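Local coordinates for programmed Cell Death Protein 5 Homolog (Leishmania major, PDB 6VMT), which probably binds DNA and belongs to the largely helical PDCD5 family, at residues R62-V66 with L91-A96. Residues are numbered along the deposited sequence; the frame is centred on the assembly and turned at random.
Sequences RSQAV and LLGQMA
R62 lies nearest M95 and V66 nearest L91 where two helical segments meet. The CA atoms of R62 and M95 lie 6.4 Å apart, as do those of V66 and L91. The axes of 62-66 and 91-96 approach to 9.2 Å. Their directions differ by 116°, so the two segments cross steeply, 26° from perpendicular. No hydrogen bond joins them; the contact is made by packing.

V66 meets three residues of the other segment. Its CG2 branch, set anti to the carbonyl carbon, enters between them. V66 CG2 lies 3.8 Å from L91 CB and 3.9 Å from M95 CG, and it also meets L92 CD2. The other branch, V66 CG1, rests on L91 CD1. L92 CD2 reaches on to the backbone of S63, with S63 CA at 4.0 Å. The methyl CE of M95 ends 3.9 Å from A65 O.

R62 closes one end of the contact. Its chain leaves with CG anti to the backbone N (chi1 -169°), then bends and crosses L92 at about a right angle. The guanidinium lays one face over A96 CB, offset toward the rim, and R62 CZ is 3.3 Å from A96 CB. A weak, long ion pair links R62 NH2 to E99.

This is largely apolar helix-to-helix packing within the helical bundle, joining 46-75 to helix 85-103. The chain turns back within 46-75, and its earlier part packs against 62-66: S63 touches A56, V66 touches L52, and S63 OG is hydrogen-bonded to L52 O. L91 reaches I70, further along from V66, and L92 reaches R51 on the earlier part, so 91-96 packs against both.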
ATOM      1  N   ARG A  62       1.696 -10.109   1.597  1.00 80.75           N
ATOM      2  CA  ARG A  62       2.829 -10.051   2.547  1.00 67.97           C
ATOM      3  C   ARG A  62       3.488  -8.685   2.423  1.00 68.11           C
ATOM      4  O   ARG A  62       3.508  -7.941   3.402  1.00 63.43           O
ATOM      5  CB  ARG A  62       3.849 -11.125   2.188  1.00 69.67           C
ATOM      6  CG  ARG A  62       4.906 -11.323   3.254  1.00 75.39           C
ATOM      7  CD  ARG A  62       4.961 -12.787   3.602  1.00 81.70           C
ATOM      8  NE  ARG A  62       5.992 -13.496   2.864  1.00 84.49           N
ATOM      9  CZ  ARG A  62       6.010 -14.808   2.711  1.00 81.55           C
ATOM     10  NH1 ARG A  62       6.999 -15.377   2.042  1.00 88.72           N
ATOM     11  NH2 ARG A  62       5.042 -15.541   3.237  1.00 75.88           N
ATOM     12  N   SER A  63       3.968  -8.407   1.212  1.00 68.98           N
ATOM     13  CA  SER A  63       4.605  -7.146   0.778  1.00 69.54           C
ATOM     14  C   SER A  63       3.692  -5.972   1.109  1.00 64.11           C
ATOM     15  O   SER A  63       4.203  -4.922   1.504  1.00 79.70           O
ATOM     16  CB  SER A  63       4.912  -7.200  -0.680  1.00 76.75           C
ATOM     17  OG  SER A  63       4.733  -5.925  -1.257  1.00 91.32           O
ATOM     18  N   GLN A  64       2.388  -6.162   0.980  1.00 69.47           N
ATOM     19  CA  GLN A  64       1.387  -5.119   1.293  1.00 72.92           C
ATOM     20  C   GLN A  64       1.310  -4.910   2.805  1.00 64.19           C
ATOM     21  O   GLN A  64       1.159  -3.758   3.214  1.00 73.61           O
ATOM     22  CB  GLN A  64       0.028  -5.492   0.713  1.00 93.30           C
ATOM     23  CG  GLN A  64      -1.134  -4.768   1.378  1.00106.98           C
ATOM     24  CD  GLN A  64      -2.434  -5.012   0.654  1.00108.32           C
ATOM     25  OE1 GLN A  64      -2.485  -5.046  -0.575  1.00109.99           O
ATOM     26  NE2 GLN A  64      -3.497  -5.180   1.422  1.00111.73           N
ATOM     27  N   ALA A  65       1.394  -5.960   3.618  1.00 65.85           N
ATOM     28  CA  ALA A  65       1.327  -5.820   5.098  1.00 69.43           C
ATOM     29  C   ALA A  65       2.505  -4.973   5.609  1.00 67.19           C
ATOM     30  O   ALA A  65       2.347  -4.261   6.613  1.00 77.14           O
ATOM     31  CB  ALA A  65       1.276  -7.169   5.772  1.00 69.22           C
ATOM     32  N   VAL A  66       3.651  -5.032   4.938  1.00 62.54           N
ATOM     33  CA  VAL A  66       4.875  -4.280   5.335  1.00 59.23           C
ATOM     34  C   VAL A  66       4.667  -2.803   4.994  1.00 54.69           C
ATOM     35  O   VAL A  66       4.828  -1.974   5.889  1.00 60.87           O
ATOM     36  CB  VAL A  66       6.120  -4.873   4.646  1.00 62.97           C
ATOM     37  CG1 VAL A  66       7.275  -3.893   4.595  1.00 64.84           C
ATOM     38  CG2 VAL A  66       6.553  -6.159   5.319  1.00 67.42           C
ATOM     39  N   LEU A  91      11.369  -7.262   8.055  1.00 65.29           N
ATOM     40  CA  LEU A  91       9.881  -7.138   8.177  1.00 49.53           C
ATOM     41  C   LEU A  91       9.196  -8.215   7.326  1.00 48.77           C
ATOM     42  O   LEU A  91       8.311  -8.909   7.856  1.00 54.78           O
ATOM     43  CB  LEU A  91       9.421  -5.745   7.745  1.00 51.89           C
ATOM     44  CG  LEU A  91       9.816  -4.548   8.617  1.00 47.49           C
ATOM     45  CD1 LEU A  91       9.195  -3.289   8.064  1.00 50.16           C
ATOM     46  CD2 LEU A  91       9.370  -4.708  10.048  1.00 49.89           C
ATOM     47  N   LEU A  92       9.596  -8.408   6.070  1.00 45.76           N
ATOM     48  CA  LEU A  92       8.995  -9.476   5.209  1.00 50.83           C
ATOM     49  C   LEU A  92       9.083 -10.865   5.870  1.00 54.49           C
ATOM     50  O   LEU A  92       8.116 -11.620   5.830  1.00 58.31           O
ATOM     51  CB  LEU A  92       9.729  -9.488   3.879  1.00 49.92           C
ATOM     52  CG  LEU A  92       9.284  -8.414   2.894  1.00 47.74           C
ATOM     53  CD1 LEU A  92      10.181  -8.399   1.684  1.00 54.74           C
ATOM     54  CD2 LEU A  92       7.873  -8.646   2.454  1.00 45.93           C
ATOM     55  N   GLY A  93      10.197 -11.209   6.488  1.00 55.79           N
ATOM     56  CA  GLY A  93      10.256 -12.430   7.304  1.00 54.10           C
ATOM     57  C   GLY A  93       9.260 -12.396   8.444  1.00 51.29           C
ATOM     58  O   GLY A  93       8.585 -13.380   8.635  1.00 61.10           O
ATOM     59  N   GLN A  94       9.169 -11.305   9.192  1.00 54.15           N
ATOM     60  CA  GLN A  94       8.329 -11.253  10.412  1.00 55.18           C
ATOM     61  C   GLN A  94       6.861 -11.454  10.046  1.00 58.08           C
ATOM     62  O   GLN A  94       6.125 -11.996  10.876  1.00 63.32           O
ATOM     63  CB  GLN A  94       8.472  -9.910  11.118  1.00 65.71           C
ATOM     64  CG  GLN A  94       9.807  -9.711  11.825  1.00 77.39           C
ATOM     65  CD  GLN A  94       9.739  -8.643  12.896  1.00 76.00           C
ATOM     66  OE1 GLN A  94       9.169  -8.856  13.963  1.00 82.91           O
ATOM     67  NE2 GLN A  94      10.323  -7.482  12.627  1.00 73.69           N
ATOM     68  N   MET A  95       6.420 -10.966   8.888  1.00 67.41           N
ATOM     69  CA  MET A  95       4.987 -11.057   8.524  1.00 66.76           C
ATOM     70  C   MET A  95       4.793 -12.498   8.058  1.00 63.31           C
ATOM     71  O   MET A  95       3.973 -13.202   8.686  1.00 58.06           O
ATOM     72  CB  MET A  95       4.521 -10.033   7.469  1.00 68.09           C
ATOM     73  CG  MET A  95       4.818  -8.539   7.816  1.00 67.62           C
ATOM     74  SD  MET A  95       3.977  -7.735   9.255  1.00 54.23           S
ATOM     75  CE  MET A  95       4.636  -6.065   9.206  1.00 48.62           C
ATOM     76  N   ALA A  96       5.588 -12.960   7.088  1.00 58.01           N
ATOM     77  CA  ALA A  96       5.572 -14.380   6.652  1.00 63.49           C
ATOM     78  C   ALA A  96       5.413 -15.272   7.882  1.00 64.50           C
ATOM     79  O   ALA A  96       4.523 -16.121   7.952  1.00 72.06           O
ATOM     80  CB  ALA A  96       6.843 -14.743   5.936  1.00 61.26           C
TER